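Local coordinates for protein endo-b-1,4-glucanase (Nasutitermes takasagoensis, PDB 1KSC) that probably hydrolyses internal beta-1,4-glucosidic linkages in cellulose, lichenin and cereal beta-D-glucans, as a calcium-binding member of glycosyl hydrolase family 9, at residues Y211-V216 with W253-S258; N375-P380 with D403-Y408; F53-F58 with H410-T415. One frame throughout, in Å; residues are numbered along the deposited sequence.

In the fold
Contact 3 (53-58 with 410-415) is the most deeply buried and joins residues near the start of the chain to the approach to its last helix, 415-430. Contact 1 is partly buried and contact 2 lies at the surface, on opposite sides of the chain's centre, about 35 Å apart between centres. Contacts 2 and 3 share the run between helices 374-377 and 415-430, and touch where Asp403 OD1 meets Asn411 ND2 at 2.8 Å, a probable hydrogen bond between predicted active-site Asp403 and the neighbour of Glu412, the other predicted one. Contact 1 uses calcium and carboxylates, contact 2 an arginine on backbone carbonyls, contact 3 backbone, methyl groups and water.

Contact 1: residues Y211-V216 with W253-S258; sequences YRDELV and WDSKVS. With CA (calcium ion), chain B.
Lys256 lies across two acidic residues, Asp213 and Glu214, and meets each of them differently. Its backbone N donates to Asp213 OD2 at 2.9 Å, fairly straight at 158°, using the anti lone pair of that oxygen. Along the side chain, CB stands near Asp213 OD2, and CG, beside the backbone N, is 3.6 Å from both Asp213 OD2 and Glu214 OE2. Bends at chi2 (-65°), chi3 and chi4 curl the chain across the glutamate, the two side chains crossing at about a right angle; CD passes more loosely, CE comes back to 3.6 Å from Glu214 OE2, and NZ closes a salt bridge on that same oxygen at 2.7 Å, again on the anti lone pair. NZ also donates to Trp253 O at 2.9 Å, reaching it from above the carbonyl plane, and forms a second salt bridge with Glu154 of helix 149-165. A long, flexible cation suits this place, since it can follow the carboxylates and still reach a carbonyl three residues back.

The acids are turned to a calcium ion. This is a calcium site in the (alpha/alpha)6-barrel catalytic domain of family 9, built where the first turn of helix 212-226 faces the loop leading into helix 257-268. Asp213 and Glu214 each chelate the ion with both carboxylate oxygens, Glu214 OE2 at 2.4 Å; Asp254 O, Asp210 O and two waters bring the ligands to eight oxygens. Glu214 OE2 thus serves metal and ammonium, Asp213 OD2 metal and a backbone N-H; the two cations probably ease the crowding of negative oxygens. Asp254 helps twice: its carbonyl O binds the calcium at 2.4 Å, while its OD2 accepts from a metal-bound water and from the backbone N of Ala209.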
loop_
_atom_site.group_PDB
_atom_site.type_symbol
_atom_site.label_atom_id
_atom_site.label_comp_id
_atom_site.label_asym_id
_atom_site.label_seq_id
_atom_site.Cartn_x
_atom_site.Cartn_y
_atom_site.Cartn_z
ATOM N N TYR A 211 -13.969 7.238 -8.335
ATOM C CA TYR A 211 -14.245 5.949 -7.701
ATOM C C TYR A 211 -14.574 4.855 -8.710
ATOM O O TYR A 211 -14.641 3.680 -8.364
ATOM C CB TYR A 211 -15.405 6.079 -6.704
ATOM C CG TYR A 211 -16.718 6.528 -7.320
ATOM C CD1 TYR A 211 -17.453 5.682 -8.157
ATOM C CD2 TYR A 211 -17.218 7.807 -7.079
ATOM C CE1 TYR A 211 -18.652 6.103 -8.738
ATOM C CE2 TYR A 211 -18.412 8.237 -7.654
ATOM C CZ TYR A 211 -19.122 7.381 -8.481
ATOM O OH TYR A 211 -20.295 7.813 -9.057
ATOM N N ARG A 212 -14.770 5.238 -9.965
ATOM C CA ARG A 212 -15.127 4.267 -10.991
ATOM C C ARG A 212 -14.116 3.144 -11.195
ATOM O O ARG A 212 -14.503 1.989 -11.388
ATOM C CB ARG A 212 -15.403 4.989 -12.309
ATOM C CG ARG A 212 -16.693 5.789 -12.276
ATOM C CD ARG A 212 -16.910 6.540 -13.572
ATOM N NE ARG A 212 -15.906 7.578 -13.762
ATOM C CZ ARG A 212 -15.733 8.251 -14.895
ATOM N NH1 ARG A 212 -16.501 7.990 -15.945
ATOM N NH2 ARG A 212 -14.795 9.184 -14.979
ATOM N N ASP A 213 -12.828 3.463 -11.142
ATOM C CA ASP A 213 -11.817 2.430 -11.326
ATOM C C ASP A 213 -11.829 1.417 -10.183
ATOM O O ASP A 213 -11.587 0.232 -10.406
ATOM C CB ASP A 213 -10.418 3.052 -11.502
ATOM C CG ASP A 213 -10.097 4.104 -10.460
ATOM O OD1 ASP A 213 -10.917 5.023 -10.250
ATOM O OD2 ASP A 213 -9.003 4.028 -9.860
ATOM N N GLU A 214 -12.118 1.870 -8.964
ATOM C CA GLU A 214 -12.173 0.956 -7.822
ATOM C C GLU A 214 -13.324 -0.035 -7.961
ATOM O O GLU A 214 -13.232 -1.171 -7.496
ATOM C CB GLU A 214 -12.339 1.714 -6.498
ATOM C CG GLU A 214 -11.059 2.325 -5.923
ATOM C CD GLU A 214 -10.602 3.559 -6.677
ATOM O OE1 GLU A 214 -11.445 4.191 -7.346
ATOM O OE2 GLU A 214 -9.406 3.912 -6.585
ATOM N N LEU A 215 -14.419 0.393 -8.583
ATOM C CA LEU A 215 -15.556 -0.508 -8.756
ATOM C C LEU A 215 -15.176 -1.665 -9.675
ATOM O O LEU A 215 -15.520 -2.817 -9.411
ATOM C CB LEU A 215 -16.769 0.247 -9.318
ATOM C CG LEU A 215 -17.470 1.224 -8.359
ATOM C CD1 LEU A 215 -18.592 1.944 -9.091
ATOM C CD2 LEU A 215 -18.023 0.469 -7.154
ATOM N N VAL A 216 -14.452 -1.362 -10.749
ATOM C CA VAL A 216 -14.026 -2.404 -11.678
ATOM C C VAL A 216 -12.975 -3.284 -10.997
ATOM O O VAL A 216 -12.998 -4.509 -11.122
ATOM C CB VAL A 216 -13.419 -1.795 -12.962
ATOM C CG1 VAL A 216 -13.102 -2.894 -13.954
ATOM C CG2 VAL A 216 -14.390 -0.782 -13.574
ATOM N N TRP A 253 -2.375 4.304 -4.919
ATOM C CA TRP A 253 -3.536 4.335 -4.031
ATOM C C TRP A 253 -4.770 5.041 -4.589
ATOM O O TRP A 253 -5.895 4.730 -4.198
ATOM C CB TRP A 253 -3.171 4.974 -2.685
ATOM C CG TRP A 253 -2.813 6.424 -2.777
ATOM C CD1 TRP A 253 -1.563 6.952 -2.912
ATOM C CD2 TRP A 253 -3.721 7.536 -2.778
ATOM N NE1 TRP A 253 -1.632 8.323 -3.000
ATOM C CE2 TRP A 253 -2.944 8.708 -2.921
ATOM C CE3 TRP A 253 -5.112 7.655 -2.673
ATOM C CZ2 TRP A 253 -3.515 9.987 -2.966
ATOM C CZ3 TRP A 253 -5.680 8.928 -2.717
ATOM C CH2 TRP A 253 -4.878 10.076 -2.863
ATOM N N ASP A 254 -4.558 5.982 -5.504
ATOM C CA ASP A 254 -5.647 6.758 -6.086
ATOM C C ASP A 254 -6.196 6.158 -7.382
ATOM O O ASP A 254 -7.411 6.139 -7.599
ATOM C CB ASP A 254 -5.155 8.186 -6.352
ATOM C CG ASP A 254 -6.284 9.171 -6.584
ATOM O OD1 ASP A 254 -5.988 10.308 -7.011
ATOM O OD2 ASP A 254 -7.456 8.827 -6.332
ATOM N N SER A 255 -5.304 5.666 -8.236
ATOM C CA SER A 255 -5.705 5.091 -9.517
ATOM C C SER A 255 -5.366 3.609 -9.643
ATOM O O SER A 255 -4.229 3.197 -9.410
ATOM C CB SER A 255 -5.042 5.862 -10.659
ATOM O OG SER A 255 -5.385 5.300 -11.913
ATOM N N LYS A 256 -6.357 2.813 -10.032
ATOM C CA LYS A 256 -6.163 1.374 -10.177
ATOM C C LYS A 256 -6.135 0.957 -11.647
ATOM O O LYS A 256 -6.004 -0.224 -11.961
ATOM C CB LYS A 256 -7.294 0.632 -9.458
ATOM C CG LYS A 256 -7.611 1.193 -8.072
ATOM C CD LYS A 256 -6.434 1.019 -7.120
ATOM C CE LYS A 256 -6.253 2.228 -6.215
ATOM N NZ LYS A 256 -7.440 2.519 -5.364
ATOM N N VAL A 257 -6.241 1.935 -12.542
ATOM C CA VAL A 257 -6.272 1.678 -13.982
ATOM C C VAL A 257 -5.389 0.545 -14.506
ATOM O O VAL A 257 -5.892 -0.454 -15.027
ATOM C CB VAL A 257 -5.943 2.965 -14.774
ATOM C CG1 VAL A 257 -5.927 2.674 -16.264
ATOM C CG2 VAL A 257 -6.972 4.038 -14.459
ATOM N N SER A 258 -4.075 0.687 -14.378
ATOM C CA SER A 258 -3.177 -0.344 -14.882
ATOM C C SER A 258 -3.313 -1.676 -14.160
ATOM O O SER A 258 -3.065 -2.729 -14.744
ATOM C CB SER A 258 -1.731 0.144 -14.823
ATOM O OG SER A 258 -1.543 1.228 -15.718
HETATM CA CA CA B . -9.748 5.782 -8.121
HETATM O O HOH W 1 -9.595 7.316 -6.238
HETATM O O HOH W 2 -8.843 7.515 -9.597
#

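Contact 2: residues N375-P380 with D403-Y408; sequences NTFNSP and DDRSDY
Phe377 and Arg405 mark the closest backbone approach, their CA atoms 7.4 Å apart. The first closes the short helix 374-377; the second follows Asp404 in a type I beta turn running to Asp407, where Asp404 OD1 also accepts from Ser406 N in an Asx turn. With CG anti to its own N (chi1 -173°) and chi2 extended, Arg405 lays CD 3.7 Å from Phe377 CD1, and the bend at chi3 then turns the guanidinium to the carbonyls; Ser406 CB rests against Phe377 CZ at 3.9 Å. Arg405 NH1 grips two carbonyls: Phe377 O at 2.9 Å, met from above the carbonyl plane, and Ser379 O at 2.8 Å, met on a lone pair in both planes. NE and NH2 go on to Asn383 OD1 and Asp381 O. A leucine here would probably leave Phe377 O and Ser379 O without their donor and set the helix end free to shift. Arginine suits the place because one flat group serves several acceptors, chiefly neutral carbonyls whose dipoles probably stabilise its charge, tying the end of helix 374-377 and the residues after it to the loop carrying Asp403, a predicted active-site residue.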
loop_
_atom_site.group_PDB
_atom_site.type_symbol
_atom_site.label_atom_id
_atom_site.label_comp_id
_atom_site.label_asym_id
_atom_site.label_seq_id
_atom_site.Cartn_x
_atom_site.Cartn_y
_atom_site.Cartn_z
ATOM N N ASN A 375 11.083 18.519 20.250
ATOM C CA ASN A 375 12.511 18.778 20.355
ATOM C C ASN A 375 13.240 17.604 19.720
ATOM O O ASN A 375 14.352 17.746 19.222
ATOM C CB ASN A 375 12.938 18.945 21.815
ATOM C CG ASN A 375 12.425 20.232 22.425
ATOM O OD1 ASN A 375 11.495 20.228 23.232
ATOM N ND2 ASN A 375 13.025 21.347 22.031
ATOM N N THR A 376 12.599 16.438 19.742
ATOM C CA THR A 376 13.178 15.243 19.140
ATOM C C THR A 376 13.155 15.420 17.620
ATOM O O THR A 376 14.127 15.118 16.929
ATOM C CB THR A 376 12.373 13.987 19.519
ATOM O OG1 THR A 376 12.269 13.907 20.947
ATOM C CG2 THR A 376 13.065 12.735 18.991
ATOM N N PHE A 377 12.033 15.912 17.107
ATOM C CA PHE A 377 11.887 16.166 15.678
ATOM C C PHE A 377 12.961 17.160 15.245
ATOM O O PHE A 377 13.519 17.068 14.148
ATOM C CB PHE A 377 10.512 16.776 15.394
ATOM C CG PHE A 377 10.397 17.410 14.033
ATOM C CD1 PHE A 377 10.248 16.626 12.895
ATOM C CD2 PHE A 377 10.454 18.794 13.891
ATOM C CE1 PHE A 377 10.157 17.209 11.633
ATOM C CE2 PHE A 377 10.364 19.384 12.635
ATOM C CZ PHE A 377 10.216 18.592 11.504
ATOM N N ASN A 378 13.244 18.106 16.133
ATOM C CA ASN A 378 14.208 19.169 15.885
ATOM C C ASN A 378 15.669 18.755 16.074
ATOM O O ASN A 378 16.576 19.564 15.896
ATOM C CB ASN A 378 13.865 20.348 16.802
ATOM C CG ASN A 378 14.433 21.662 16.312
ATOM O OD1 ASN A 378 14.344 21.985 15.128
ATOM N ND2 ASN A 378 15.002 22.435 17.227
ATOM N N SER A 379 15.899 17.495 16.428
ATOM C CA SER A 379 17.257 17.008 16.643
ATOM C C SER A 379 18.079 16.930 15.358
ATOM O O SER A 379 17.586 16.498 14.318
ATOM C CB SER A 379 17.225 15.628 17.304
ATOM O OG SER A 379 18.539 15.130 17.488
ATOM N N PRO A 380 19.349 17.361 15.418
ATOM C CA PRO A 380 20.236 17.330 14.250
ATOM C C PRO A 380 20.689 15.900 13.964
ATOM O O PRO A 380 21.103 15.577 12.851
ATOM C CB PRO A 380 21.407 18.219 14.678
ATOM C CG PRO A 380 20.796 19.131 15.704
ATOM C CD PRO A 380 19.937 18.181 16.489
ATOM N N ASP A 403 19.349 14.123 3.030
ATOM C CA ASP A 403 18.655 13.488 4.148
ATOM C C ASP A 403 18.215 14.587 5.121
ATOM O O ASP A 403 19.035 15.155 5.839
ATOM C CB ASP A 403 19.627 12.509 4.805
ATOM C CG ASP A 403 18.965 11.592 5.798
ATOM O OD1 ASP A 403 17.720 11.492 5.813
ATOM O OD2 ASP A 403 19.718 10.952 6.558
ATOM N N ASP A 404 16.914 14.865 5.147
ATOM C CA ASP A 404 16.356 15.936 5.971
ATOM C C ASP A 404 14.997 15.546 6.575
ATOM O O ASP A 404 14.021 15.350 5.853
ATOM C CB ASP A 404 16.244 17.179 5.072
ATOM C CG ASP A 404 15.574 18.355 5.746
ATOM O OD1 ASP A 404 15.514 18.398 6.991
ATOM O OD2 ASP A 404 15.120 19.256 5.008
ATOM N N ARG A 405 14.934 15.441 7.903
ATOM C CA ARG A 405 13.697 15.035 8.577
ATOM C C ARG A 405 12.491 15.923 8.304
ATOM O O ARG A 405 11.359 15.437 8.246
ATOM C CB ARG A 405 13.909 14.939 10.095
ATOM C CG ARG A 405 12.701 14.357 10.837
ATOM C CD ARG A 405 12.956 14.169 12.327
ATOM N NE ARG A 405 14.083 13.275 12.582
ATOM C CZ ARG A 405 15.231 13.657 13.134
ATOM N NH1 ARG A 405 15.407 14.918 13.502
ATOM N NH2 ARG A 405 16.213 12.781 13.305
ATOM N N SER A 406 12.722 17.221 8.143
ATOM C CA SER A 406 11.624 18.146 7.893
ATOM C C SER A 406 11.110 18.086 6.457
ATOM O O SER A 406 10.038 18.610 6.156
ATOM C CB SER A 406 12.048 19.582 8.217
ATOM O OG SER A 406 12.992 20.063 7.277
ATOM N N ASP A 407 11.870 17.443 5.576
ATOM C CA ASP A 407 11.476 17.345 4.176
ATOM C C ASP A 407 10.462 16.226 3.968
ATOM O O ASP A 407 10.834 15.069 3.759
ATOM C CB ASP A 407 12.701 17.093 3.297
ATOM C CG ASP A 407 12.439 17.398 1.835
ATOM O OD1 ASP A 407 11.339 17.071 1.348
ATOM O OD2 ASP A 407 13.335 17.960 1.171
ATOM N N TYR A 408 9.181 16.577 4.020
ATOM C CA TYR A 408 8.120 15.597 3.841
ATOM C C TYR A 408 7.867 15.226 2.387
ATOM O O TYR A 408 6.865 14.585 2.061
ATOM C CB TYR A 408 6.831 16.077 4.518
ATOM C CG TYR A 408 6.509 17.541 4.322
ATOM C CD1 TYR A 408 5.971 18.007 3.124
ATOM C CD2 TYR A 408 6.729 18.460 5.347
ATOM C CE1 TYR A 408 5.655 19.358 2.952
ATOM C CE2 TYR A 408 6.420 19.807 5.186
ATOM C CZ TYR A 408 5.883 20.250 3.989
ATOM O OH TYR A 408 5.574 21.585 3.834
#

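Contact 3: residues F53-F58 with H410-T415; sequences FDAGDF and HNEVAT
Asp54 O is gripped by the other segment in more than one way. Thr415 N donates to it at 2.9 Å with an angle of 165° at the hydrogen, nearly along the C=O axis, and the CA-H of Ala414 adds a weaker contact, with Ala414 CA 3.4 Å from Asp54 O. Thr415 CG2 fills in beside them, 3.3 Å from Phe53 O, while OG1 turns to two waters. Both waters also donate to Asp54 OD1, each at 2.8 Å, bridging the carboxylate and the hydroxyl; Asp54 OD2 is bonded to Tyr206 OH.

Next comes Ala55, whose CB is wedged against Val413 O at 3.0 Å, a tight fit on a buried carbonyl that has no hydrogen-bond partner. The same methyl touches Ala414 CB at 3.9 Å and lies by Glu412 OE1, so small residues suit both places. Glu412, predicted to be an active-site residue, is bent at chi2 (66°), which swings its carboxylate toward the 53-58 loop. There a water accepts from Gly56 N at 2.7 Å and donates to Glu412 OE2 at 2.9 Å. The loop holds the Asp-Ala-Gly-Asp sequence found in family 9 enzymes, and Asp57 OD1 folds back to accept from Ala55 N.

The touching parts run nearly antiparallel, 164° apart end to end, without forming a sheet. One comes between helix 5-18 and strand 60-61, the other just ahead of helix 415-430, and Asp57 and Phe58 rest on Arg361 of helix 361-364.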
loop_
_atom_site.group_PDB
_atom_site.type_symbol
_atom_site.label_atom_id
_atom_site.label_comp_id
_atom_site.label_asym_id
_atom_site.label_seq_id
_atom_site.Cartn_x
_atom_site.Cartn_y
_atom_site.Cartn_z
ATOM N N PHE A 53 -0.712 2.443 10.850
ATOM C CA PHE A 53 -0.615 3.894 10.885
ATOM C C PHE A 53 -0.201 4.168 9.439
ATOM O O PHE A 53 0.560 3.396 8.854
ATOM C CB PHE A 53 0.483 4.341 11.850
ATOM C CG PHE A 53 0.147 4.116 13.297
ATOM C CD1 PHE A 53 -1.043 4.605 13.835
ATOM C CD2 PHE A 53 1.039 3.455 14.134
ATOM C CE1 PHE A 53 -1.338 4.443 15.186
ATOM C CE2 PHE A 53 0.753 3.286 15.491
ATOM C CZ PHE A 53 -0.436 3.783 16.017
ATOM N N ASP A 54 -0.684 5.261 8.861
ATOM C CA ASP A 54 -0.406 5.556 7.461
ATOM C C ASP A 54 1.026 5.848 7.042
ATOM O O ASP A 54 1.563 5.197 6.148
ATOM C CB ASP A 54 -1.274 6.714 6.987
ATOM C CG ASP A 54 -1.059 7.025 5.520
ATOM O OD1 ASP A 54 -1.390 6.169 4.674
ATOM O OD2 ASP A 54 -0.545 8.120 5.216
ATOM N N ALA A 55 1.632 6.847 7.671
ATOM C CA ALA A 55 2.981 7.243 7.304
ATOM C C ALA A 55 3.841 7.516 8.533
ATOM O O ALA A 55 4.057 6.629 9.352
ATOM C CB ALA A 55 2.911 8.488 6.411
ATOM N N GLY A 56 4.333 8.744 8.653
ATOM C CA GLY A 56 5.150 9.103 9.797
ATOM C C GLY A 56 4.266 9.600 10.922
ATOM O O GLY A 56 4.755 10.006 11.978
ATOM N N ASP A 57 2.958 9.556 10.676
ATOM C CA ASP A 57 1.936 9.995 11.620
ATOM C C ASP A 57 1.223 8.792 12.232
ATOM O O ASP A 57 1.654 7.652 12.056
ATOM C CB ASP A 57 0.923 10.905 10.902
ATOM C CG ASP A 57 0.241 10.215 9.722
ATOM O OD1 ASP A 57 0.696 9.126 9.309
ATOM O OD2 ASP A 57 -0.751 10.770 9.196
ATOM N N PHE A 58 0.132 9.041 12.950
ATOM C CA PHE A 58 -0.603 7.952 13.583
ATOM C C PHE A 58 -2.067 7.907 13.171
ATOM O O PHE A 58 -2.905 7.318 13.853
ATOM C CB PHE A 58 -0.442 8.045 15.104
ATOM C CG PHE A 58 0.994 7.972 15.546
ATOM C CD1 PHE A 58 1.556 8.984 16.317
ATOM C CD2 PHE A 58 1.804 6.915 15.130
ATOM C CE1 PHE A 58 2.910 8.951 16.665
ATOM C CE2 PHE A 58 3.158 6.870 15.470
ATOM C CZ PHE A 58 3.712 7.893 16.240
ATOM N N HIS A 410 10.947 14.439 0.055
ATOM C CA HIS A 410 12.003 13.462 -0.151
ATOM C C HIS A 410 12.158 12.422 0.960
ATOM O O HIS A 410 12.558 11.291 0.690
ATOM C CB HIS A 410 13.332 14.190 -0.365
ATOM C CG HIS A 410 13.286 15.209 -1.463
ATOM N ND1 HIS A 410 13.057 14.872 -2.780
ATOM C CD2 HIS A 410 13.421 16.555 -1.436
ATOM C CE1 HIS A 410 13.053 15.969 -3.518
ATOM N NE2 HIS A 410 13.272 17.004 -2.727
ATOM N N ASN A 411 11.841 12.791 2.199
ATOM C CA ASN A 411 11.986 11.851 3.311
ATOM C C ASN A 411 10.694 11.301 3.890
ATOM O O ASN A 411 10.671 10.767 5.003
ATOM C CB ASN A 411 12.845 12.469 4.418
ATOM C CG ASN A 411 14.306 12.093 4.280
ATOM O OD1 ASN A 411 14.757 11.737 3.192
ATOM N ND2 ASN A 411 15.056 12.170 5.375
ATOM N N GLU A 412 9.614 11.428 3.133
ATOM C CA GLU A 412 8.338 10.883 3.560
ATOM C C GLU A 412 8.425 9.363 3.380
ATOM O O GLU A 412 9.139 8.872 2.500
ATOM C CB GLU A 412 7.214 11.449 2.684
ATOM C CG GLU A 412 5.835 10.805 2.857
ATOM C CD GLU A 412 5.210 11.052 4.221
ATOM O OE1 GLU A 412 3.988 10.816 4.358
ATOM O OE2 GLU A 412 5.929 11.468 5.153
ATOM N N VAL A 413 7.722 8.633 4.242
ATOM C CA VAL A 413 7.637 7.176 4.170
ATOM C C VAL A 413 6.158 6.895 4.415
ATOM O O VAL A 413 5.494 7.670 5.104
ATOM C CB VAL A 413 8.499 6.472 5.254
ATOM C CG1 VAL A 413 9.972 6.729 4.985
ATOM C CG2 VAL A 413 8.118 6.959 6.641
ATOM N N ALA A 414 5.630 5.814 3.847
ATOM C CA ALA A 414 4.213 5.499 4.021
ATOM C C ALA A 414 3.908 4.053 3.649
ATOM O O ALA A 414 4.633 3.443 2.873
ATOM C CB ALA A 414 3.363 6.447 3.163
ATOM N N THR A 415 2.823 3.503 4.184
ATOM C CA THR A 415 2.498 2.122 3.860
ATOM C C THR A 415 2.309 1.910 2.358
ATOM O O THR A 415 2.742 0.891 1.824
ATOM C CB THR A 415 1.231 1.623 4.600
ATOM O OG1 THR A 415 0.074 2.325 4.126
ATOM C CG2 THR A 415 1.382 1.832 6.099
HETATM O O HOH W 3 -0.012 5.110 2.532
HETATM O O HOH W 4 -2.260 3.512 5.013
HETATM O O HOH W 5 4.324 11.274 7.586
#